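Local coordinates for putative cell adhesion protein (Bacteroides eggerthii, PDB 4GPV) that probably serves as a FimA-like major fimbrial subunit, a building block of the adhesive pili of a human gut bacterium, at residues D180-A188 and L228-F237; Q204-N212 and S220-S229. All coordinates share one frame; numbering follows the deposited sequence.

In the fold
Contact 1 pairs strand 176-193 with the short strand 229-231, and contact 2 pairs strand 207-209 with strand 222-224; their centres lie about 15 Å apart within one sheet of the FimA-like C-terminal domain. Contact 2 is nested in the chain loop that contact 1 closes. Strand 207-209 also runs beside strand 176-193: Ala188 N lies 2.8 Å from Tyr208 O, and Gly210 N 2.9 Å from Leu185 O, both probable hydrogen bonds. Leu228 and Ser229 belong to both contacts. A Tris molecule, probably from the crystallisation liquor, is hydrogen-bonded to Asp230 of contact 1.

Contact 1: residues D180-A188 and L228-F237; sequences DDAAVLLFA and LSDAVSPGDF
The ring of Phe237 has Val232 CG1 over one face, 3.9 Å above its plane and offset toward the rim, while Asp180 OD2 lies at its edge, 3.3 Å from CD2 of Phe237. The strands form an antiparallel pair in a sheet of the fimbrial domain: Ala183 and Asp230 exchange two hydrogen bonds, and the amides of Val232 and Leu185 bond to Asp181 O and Leu228 O. The carboxylate of Asp180 is turned 51° from the ring plane; OD2 is salt-bridged to Arg168 and OD1 hydrogen-bonded to Ser267 OG, which together fix the group and probably balance its charge. Replacing Asp180 by alanine is likely to leave Arg168 without this carboxylate and Ser267 OG without its mate, and to open a gap at the Phe237 edge. A chi1 of 172° at Val232 puts CG1 over the ring and CG2 against Ala182 CA. At the non-hydrogen-bonded pair Val184–Ser229 the small serine suits the site, its OG lying 3.4 Å from Ala182 CB and 3.6 Å from Val184 CG1. Asp181 and Ala182 form a classic beta bulge opposite Lys266; Asp181 OD2 is salt-bridged to that lysine and hydrogen-bonded to Thr268 OG1. Leu228 CD1 reaches Ala188 CB at 3.7 Å, beside the G1 bulge that Phe187 and Ala188 form opposite Tyr208. One water donates to both Asp180 O, at 2.6 Å, and Val232 O.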
loop_
_atom_site.group_PDB
_atom_site.type_symbol
_atom_site.label_atom_id
_atom_site.label_comp_id
_atom_site.label_asym_id
_atom_site.label_seq_id
_atom_site.Cartn_x
_atom_site.Cartn_y
_atom_site.Cartn_z
ATOM N N ASP A 180 8.206 -25.137 0.648
ATOM C CA ASP A 180 7.657 -23.797 0.509
ATOM C C ASP A 180 8.690 -22.914 -0.168
ATOM O O ASP A 180 9.873 -22.963 0.212
ATOM C CB ASP A 180 7.275 -23.225 1.879
ATOM C CG ASP A 180 6.212 -24.022 2.603
ATOM O OD1 ASP A 180 5.323 -24.600 1.922
ATOM O OD2 ASP A 180 6.303 -24.130 3.838
ATOM N N ASP A 181 8.265 -22.087 -1.161
ATOM C CA ASP A 181 9.235 -21.282 -1.897
ATOM C C ASP A 181 9.185 -19.805 -1.530
ATOM O O ASP A 181 10.238 -19.177 -1.375
ATOM C CB ASP A 181 9.045 -21.465 -3.414
ATOM C CG ASP A 181 9.023 -22.918 -3.852
ATOM O OD1 ASP A 181 9.951 -23.676 -3.471
ATOM O OD2 ASP A 181 8.073 -23.308 -4.549
ATOM N N ALA A 182 7.989 -19.226 -1.432
ATOM C CA ALA A 182 7.901 -17.798 -1.165
ATOM C C ALA A 182 6.553 -17.363 -0.622
ATOM O O ALA A 182 5.546 -18.048 -0.810
ATOM C CB ALA A 182 8.157 -17.036 -2.470
ATOM N N ALA A 183 6.543 -16.221 0.067
ATOM C CA ALA A 183 5.322 -15.516 0.410
ATOM C C ALA A 183 5.162 -14.505 -0.720
ATOM O O ALA A 183 6.104 -13.744 -1.017
ATOM C CB ALA A 183 5.440 -14.822 1.774
ATOM N N VAL A 184 4.031 -14.559 -1.419
ATOM C CA VAL A 184 3.844 -13.723 -2.617
ATOM C C VAL A 184 2.578 -12.862 -2.531
ATOM O O VAL A 184 1.618 -13.244 -1.888
ATOM C CB VAL A 184 3.826 -14.585 -3.925
ATOM C CG1 VAL A 184 5.154 -15.322 -4.163
ATOM C CG2 VAL A 184 2.637 -15.560 -3.954
ATOM N N LEU A 185 2.612 -11.698 -3.173
ATOM C CA LEU A 185 1.448 -10.848 -3.289
ATOM C C LEU A 185 1.071 -10.871 -4.737
ATOM O O LEU A 185 1.887 -10.535 -5.588
ATOM C CB LEU A 185 1.672 -9.407 -2.765
ATOM C CG LEU A 185 0.378 -8.604 -2.536
ATOM C CD1 LEU A 185 -0.488 -9.229 -1.383
ATOM C CD2 LEU A 185 0.712 -7.128 -2.199
ATOM N N LEU A 186 -0.164 -11.245 -5.023
ATOM C CA LEU A 186 -0.639 -11.307 -6.403
ATOM C C LEU A 186 -1.594 -10.177 -6.634
ATOM O O LEU A 186 -2.460 -9.911 -5.778
ATOM C CB LEU A 186 -1.307 -12.682 -6.712
ATOM C CG LEU A 186 -0.574 -13.950 -6.235
ATOM C CD1 LEU A 186 -1.397 -15.231 -6.628
ATOM C CD2 LEU A 186 0.862 -14.011 -6.809
ATOM N N PHE A 187 -1.452 -9.474 -7.785
ATOM C CA PHE A 187 -2.379 -8.411 -8.177
ATOM C C PHE A 187 -2.435 -7.296 -7.163
ATOM O O PHE A 187 -3.505 -6.888 -6.724
ATOM C CB PHE A 187 -3.805 -8.957 -8.453
ATOM C CG PHE A 187 -3.731 -10.148 -9.373
ATOM C CD1 PHE A 187 -3.192 -10.025 -10.645
ATOM C CD2 PHE A 187 -4.089 -11.413 -8.922
ATOM C CE1 PHE A 187 -3.035 -11.143 -11.464
ATOM C CE2 PHE A 187 -3.931 -12.528 -9.735
ATOM C CZ PHE A 187 -3.399 -12.388 -11.005
ATOM N N ALA A 188 -1.257 -6.745 -6.864
ATOM C CA ALA A 188 -1.136 -5.507 -6.097
ATOM C C ALA A 188 -1.603 -4.369 -7.008
ATOM O O ALA A 188 -1.132 -4.312 -8.145
ATOM C CB ALA A 188 0.330 -5.289 -5.728
ATOM N N LEU A 228 7.434 -8.393 -4.973
ATOM C CA LEU A 228 6.209 -9.003 -4.416
ATOM C C LEU A 228 6.376 -10.511 -4.165
ATOM O O LEU A 228 5.399 -11.249 -4.069
ATOM C CB LEU A 228 5.002 -8.711 -5.301
ATOM C CG LEU A 228 4.639 -7.240 -5.450
ATOM C CD1 LEU A 228 3.458 -7.073 -6.364
ATOM C CD2 LEU A 228 4.451 -6.533 -4.073
ATOM N N SER A 229 7.626 -10.948 -3.975
ATOM C CA SER A 229 7.935 -12.332 -3.641
ATOM C C SER A 229 9.056 -12.344 -2.615
ATOM O O SER A 229 10.146 -11.886 -2.920
ATOM C CB SER A 229 8.325 -13.116 -4.898
ATOM O OG SER A 229 8.618 -14.465 -4.574
ATOM N N ASP A 230 8.804 -12.877 -1.412
ATOM C CA ASP A 230 9.819 -12.995 -0.358
ATOM C C ASP A 230 10.127 -14.464 -0.143
ATOM O O ASP A 230 9.233 -15.217 0.271
ATOM C CB ASP A 230 9.340 -12.331 0.935
ATOM C CG ASP A 230 9.386 -10.810 0.866
ATOM O OD1 ASP A 230 10.360 -10.273 0.285
ATOM O OD2 ASP A 230 8.547 -10.156 1.541
ATOM N N ALA A 231 11.373 -14.868 -0.443
ATOM C CA ALA A 231 11.769 -16.280 -0.352
ATOM C C ALA A 231 11.639 -16.853 1.047
ATOM O O ALA A 231 11.912 -16.174 2.049
ATOM C CB ALA A 231 13.212 -16.475 -0.857
ATOM N N VAL A 232 11.228 -18.128 1.092
ATOM C CA VAL A 232 11.097 -18.904 2.329
ATOM C C VAL A 232 12.289 -19.874 2.435
ATOM O O VAL A 232 12.597 -20.615 1.495
ATOM C CB VAL A 232 9.730 -19.644 2.373
ATOM C CG1 VAL A 232 9.632 -20.612 3.551
ATOM C CG2 VAL A 232 8.577 -18.653 2.392
ATOM N N SER A 233 12.931 -19.893 3.600
ATOM C CA SER A 233 14.046 -20.803 3.797
ATOM C C SER A 233 13.665 -21.901 4.797
ATOM O O SER A 233 12.746 -21.689 5.591
ATOM C CB SER A 233 15.283 -20.032 4.260
ATOM O OG SER A 233 15.086 -19.402 5.513
ATOM N N PRO A 234 14.361 -23.066 4.813
ATOM C CA PRO A 234 14.055 -24.071 5.844
ATOM C C PRO A 234 14.219 -23.441 7.225
ATOM O O PRO A 234 15.146 -22.651 7.437
ATOM C CB PRO A 234 15.094 -25.179 5.583
ATOM C CG PRO A 234 16.194 -24.514 4.820
ATOM C CD PRO A 234 15.491 -23.502 3.961
ATOM N N GLY A 235 13.288 -23.725 8.122
ATOM C CA GLY A 235 13.324 -23.166 9.466
ATOM C C GLY A 235 12.493 -21.918 9.659
ATOM O O GLY A 235 12.181 -21.579 10.804
ATOM N N ASP A 236 12.158 -21.181 8.554
ATOM C CA ASP A 236 11.354 -19.954 8.635
ATOM C C ASP A 236 9.942 -20.239 9.164
ATOM O O ASP A 236 9.449 -19.492 10.013
ATOM C CB ASP A 236 11.255 -19.258 7.268
ATOM C CG ASP A 236 12.495 -18.525 6.808
ATOM O OD1 ASP A 236 13.387 -18.277 7.649
ATOM O OD2 ASP A 236 12.594 -18.228 5.596
ATOM N N PHE A 237 9.282 -21.290 8.644
ATOM C CA PHE A 237 7.932 -21.627 9.106
ATOM C C PHE A 237 7.947 -22.699 10.184
ATOM O O PHE A 237 8.518 -23.783 10.003
ATOM C CB PHE A 237 7.020 -22.066 7.948
ATOM C CG PHE A 237 6.717 -21.016 6.904
ATOM C CD1 PHE A 237 6.913 -19.659 7.171
ATOM C CD2 PHE A 237 6.228 -21.381 5.652
ATOM C CE1 PHE A 237 6.635 -18.689 6.195
ATOM C CE2 PHE A 237 5.950 -20.407 4.683
ATOM C CZ PHE A 237 6.140 -19.070 4.969
HETATM O O HOH W 1 12.034 -23.497 1.631
#

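Contact 2: residues Q204-N212 and S220-S229; sequences QNEFYTGFN and SGVTTSTALS
Phe207 N donates to Gly221 O and Thr209 N to Thr223 O, while Thr223 N and Ser225 N return bonds to Phe207 O and Thr209 O. The bond from Thr209 N to Thr223 O is bent, with 140° at the hydrogen, although its length is 2.8 Å. Thr223 thus bonds to two residues of the other strand, its N to Phe207 and its O to Thr209, the mark of a parallel pair, with 207-209 lying between 222-224 and 176-193 in the sheet. On the face of Phe207 and Thr209, Val222 CG1 meets Thr209 CG2 at 3.5 Å; chi1 of Thr209, -159°, turns its OG1 away from the backbone N and leaves CG2 to meet the valine. On the opposite face the Tyr208 and Thr223 side chains run alongside each other, Tyr208 CD1 lying 4.0 Å from Thr223 CB, and Leu228 CD1 packs 3.7 Å from Tyr208 CB. Asn212 and Thr224 cross at about a right angle, Thr224 CG2 approaching Asn212 ND2. Two glycines suit the tight backbone: a CB on Gly210 would clash with Leu228 O, and one on Gly221, whose phi is positive, with Asn205 O. Among polar links, one water donates to Asn205 O and Ser220 O, and a second joins Phe207 O to Thr223 OG1. Ser225 OG accepts from Ala227 N at 3.2 Å, an ST turn, and is also hydrogen-bonded to the backbone O of Asp121.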
loop_
_atom_site.group_PDB
_atom_site.type_symbol
_atom_site.label_atom_id
_atom_site.label_comp_id
_atom_site.label_asym_id
_atom_site.label_seq_id
_atom_site.Cartn_x
_atom_site.Cartn_y
_atom_site.Cartn_z
ATOM N N GLN A 204 -8.741 -0.098 -9.638
ATOM C CA GLN A 204 -7.534 -0.512 -10.357
ATOM C C GLN A 204 -7.888 -1.250 -11.605
ATOM O O GLN A 204 -8.826 -2.033 -11.586
ATOM C CB GLN A 204 -6.676 -1.442 -9.462
ATOM C CG GLN A 204 -6.225 -0.808 -8.132
ATOM C CD GLN A 204 -5.098 0.197 -8.239
ATOM O OE1 GLN A 204 -4.528 0.463 -9.303
ATOM N NE2 GLN A 204 -4.773 0.816 -7.137
ATOM N N ASN A 205 -7.096 -1.067 -12.669
ATOM C CA ASN A 205 -7.255 -1.852 -13.880
ATOM C C ASN A 205 -5.874 -2.323 -14.369
ATOM O O ASN A 205 -5.778 -2.983 -15.397
ATOM C CB ASN A 205 -8.056 -1.088 -14.962
ATOM C CG ASN A 205 -7.448 0.175 -15.504
ATOM O OD1 ASN A 205 -6.347 0.604 -15.144
ATOM N ND2 ASN A 205 -8.179 0.796 -16.420
ATOM N N GLU A 206 -4.812 -1.997 -13.599
ATOM C CA GLU A 206 -3.426 -2.405 -13.802
ATOM C C GLU A 206 -2.849 -2.883 -12.479
ATOM O O GLU A 206 -3.173 -2.350 -11.428
ATOM C CB GLU A 206 -2.550 -1.300 -14.396
ATOM C CG GLU A 206 -2.863 -0.977 -15.840
ATOM C CD GLU A 206 -1.933 0.102 -16.362
ATOM O OE1 GLU A 206 -2.030 1.257 -15.886
ATOM O OE2 GLU A 206 -1.047 -0.226 -17.181
ATOM N N PHE A 207 -2.016 -3.903 -12.543
ATOM C CA PHE A 207 -1.505 -4.554 -11.342
ATOM C C PHE A 207 -0.063 -4.986 -11.471
ATOM O O PHE A 207 0.413 -5.250 -12.571
ATOM C CB PHE A 207 -2.327 -5.861 -11.115
ATOM C CG PHE A 207 -3.824 -5.658 -11.064
ATOM C CD1 PHE A 207 -4.438 -5.253 -9.889
ATOM C CD2 PHE A 207 -4.585 -5.674 -12.230
ATOM C CE1 PHE A 207 -5.799 -4.946 -9.863
ATOM C CE2 PHE A 207 -5.947 -5.357 -12.202
ATOM C CZ PHE A 207 -6.547 -5.028 -11.008
ATOM N N TYR A 208 0.553 -5.256 -10.326
ATOM C CA TYR A 208 1.828 -5.961 -10.273
ATOM C C TYR A 208 1.561 -7.331 -9.646
ATOM O O TYR A 208 0.634 -7.452 -8.835
ATOM C CB TYR A 208 2.862 -5.200 -9.442
ATOM C CG TYR A 208 3.237 -3.860 -10.028
ATOM C CD1 TYR A 208 4.162 -3.767 -11.070
ATOM C CD2 TYR A 208 2.703 -2.685 -9.516
ATOM C CE1 TYR A 208 4.540 -2.525 -11.588
ATOM C CE2 TYR A 208 3.028 -1.447 -10.059
ATOM C CZ TYR A 208 3.949 -1.372 -11.090
ATOM O OH TYR A 208 4.321 -0.129 -11.529
ATOM N N THR A 209 2.389 -8.336 -9.934
ATOM C CA THR A 209 2.183 -9.634 -9.315
ATOM C C THR A 209 3.560 -10.287 -9.004
ATOM O O THR A 209 4.531 -10.127 -9.760
ATOM C CB THR A 209 1.228 -10.517 -10.169
ATOM O OG1 THR A 209 0.689 -11.527 -9.335
ATOM C CG2 THR A 209 1.913 -11.167 -11.362
ATOM N N GLY A 210 3.639 -10.957 -7.870
ATOM C CA GLY A 210 4.889 -11.598 -7.451
ATOM C C GLY A 210 5.186 -12.931 -8.095
ATOM O O GLY A 210 6.325 -13.412 -8.053
ATOM N N PHE A 211 4.156 -13.571 -8.685
ATOM C CA PHE A 211 4.305 -14.876 -9.316
ATOM C C PHE A 211 3.186 -15.059 -10.320
ATOM O O PHE A 211 2.043 -14.784 -9.984
ATOM C CB PHE A 211 4.251 -15.991 -8.227
ATOM C CG PHE A 211 4.548 -17.379 -8.737
ATOM C CD1 PHE A 211 5.863 -17.813 -8.905
ATOM C CD2 PHE A 211 3.518 -18.233 -9.108
ATOM C CE1 PHE A 211 6.136 -19.099 -9.383
ATOM C CE2 PHE A 211 3.792 -19.515 -9.605
ATOM C CZ PHE A 211 5.102 -19.940 -9.735
ATOM N N ASN A 212 3.479 -15.570 -11.529
ATOM C CA ASN A 212 2.394 -15.763 -12.492
ATOM C C ASN A 212 2.540 -17.070 -13.276
ATOM O O ASN A 212 1.883 -17.217 -14.308
ATOM C CB ASN A 212 2.340 -14.570 -13.466
ATOM C CG ASN A 212 3.506 -14.469 -14.439
ATOM O OD1 ASN A 212 4.508 -15.185 -14.355
ATOM N ND2 ASN A 212 3.390 -13.591 -15.416
ATOM N N SER A 220 -4.493 -9.469 -17.703
ATOM C CA SER A 220 -4.866 -8.186 -18.294
ATOM C C SER A 220 -4.278 -7.021 -17.490
ATOM O O SER A 220 -4.678 -6.807 -16.348
ATOM C CB SER A 220 -6.385 -8.062 -18.391
ATOM O OG SER A 220 -6.927 -9.173 -19.086
ATOM N N GLY A 221 -3.322 -6.306 -18.097
ATOM C CA GLY A 221 -2.653 -5.168 -17.472
ATOM C C GLY A 221 -1.842 -5.562 -16.251
ATOM O O GLY A 221 -1.740 -4.803 -15.284
ATOM N N VAL A 222 -1.234 -6.762 -16.292
ATOM C CA VAL A 222 -0.450 -7.288 -15.166
ATOM C C VAL A 222 1.040 -7.286 -15.515
ATOM O O VAL A 222 1.424 -7.751 -16.585
ATOM C CB VAL A 222 -0.930 -8.700 -14.742
ATOM C CG1 VAL A 222 -0.071 -9.279 -13.616
ATOM C CG2 VAL A 222 -2.405 -8.684 -14.327
ATOM N N THR A 223 1.875 -6.816 -14.574
ATOM C CA THR A 223 3.335 -6.803 -14.690
ATOM C C THR A 223 3.935 -7.587 -13.526
ATOM O O THR A 223 3.503 -7.403 -12.383
ATOM C CB THR A 223 3.855 -5.348 -14.726
ATOM O OG1 THR A 223 3.268 -4.690 -15.856
ATOM C CG2 THR A 223 5.389 -5.268 -14.841
ATOM N N THR A 224 4.927 -8.454 -13.787
ATOM C CA THR A 224 5.568 -9.182 -12.683
ATOM C C THR A 224 6.533 -8.242 -11.950
ATOM O O THR A 224 7.129 -7.338 -12.556
ATOM C CB THR A 224 6.297 -10.446 -13.149
ATOM O OG1 THR A 224 7.353 -10.099 -14.052
ATOM C CG2 THR A 224 5.359 -11.461 -13.756
ATOM N N SER A 225 6.648 -8.452 -10.645
ATOM C CA SER A 225 7.547 -7.694 -9.786
ATOM C C SER A 225 8.186 -8.622 -8.784
ATOM O O SER A 225 7.483 -9.243 -7.974
ATOM C CB SER A 225 6.804 -6.582 -9.051
ATOM O OG SER A 225 7.730 -5.952 -8.184
ATOM N N THR A 226 9.532 -8.646 -8.761
ATOM C CA THR A 226 10.242 -9.473 -7.780
ATOM C C THR A 226 10.081 -8.892 -6.377
ATOM O O THR A 226 10.275 -9.625 -5.417
ATOM C CB THR A 226 11.729 -9.622 -8.134
ATOM O OG1 THR A 226 12.302 -8.325 -8.165
ATOM C CG2 THR A 226 11.960 -10.361 -9.442
ATOM N N ALA A 227 9.700 -7.620 -6.243
ATOM C CA ALA A 227 9.473 -7.018 -4.916
ATOM C C ALA A 227 8.259 -7.648 -4.220
ATOM O O ALA A 227 8.049 -7.418 -3.030
ATOM C CB ALA A 227 9.252 -5.527 -5.055
ATOM N N LEU A 228 7.434 -8.393 -4.973
ATOM C CA LEU A 228 6.209 -9.003 -4.416
ATOM C C LEU A 228 6.376 -10.511 -4.165
ATOM O O LEU A 228 5.399 -11.249 -4.069
ATOM C CB LEU A 228 5.002 -8.711 -5.301
ATOM C CG LEU A 228 4.639 -7.240 -5.450
ATOM C CD1 LEU A 228 3.458 -7.073 -6.364
ATOM C CD2 LEU A 228 4.451 -6.533 -4.073
ATOM N N SER A 229 7.626 -10.948 -3.975
ATOM C CA SER A 229 7.935 -12.332 -3.641
ATOM C C SER A 229 9.056 -12.344 -2.615
ATOM O O SER A 229 10.146 -11.886 -2.920
ATOM C CB SER A 229 8.325 -13.116 -4.898
ATOM O OG SER A 229 8.618 -14.465 -4.574
HETATM O O HOH W 2 -6.900 -5.313 -15.726
HETATM O O HOH W 3 1.065 -3.319 -14.981
#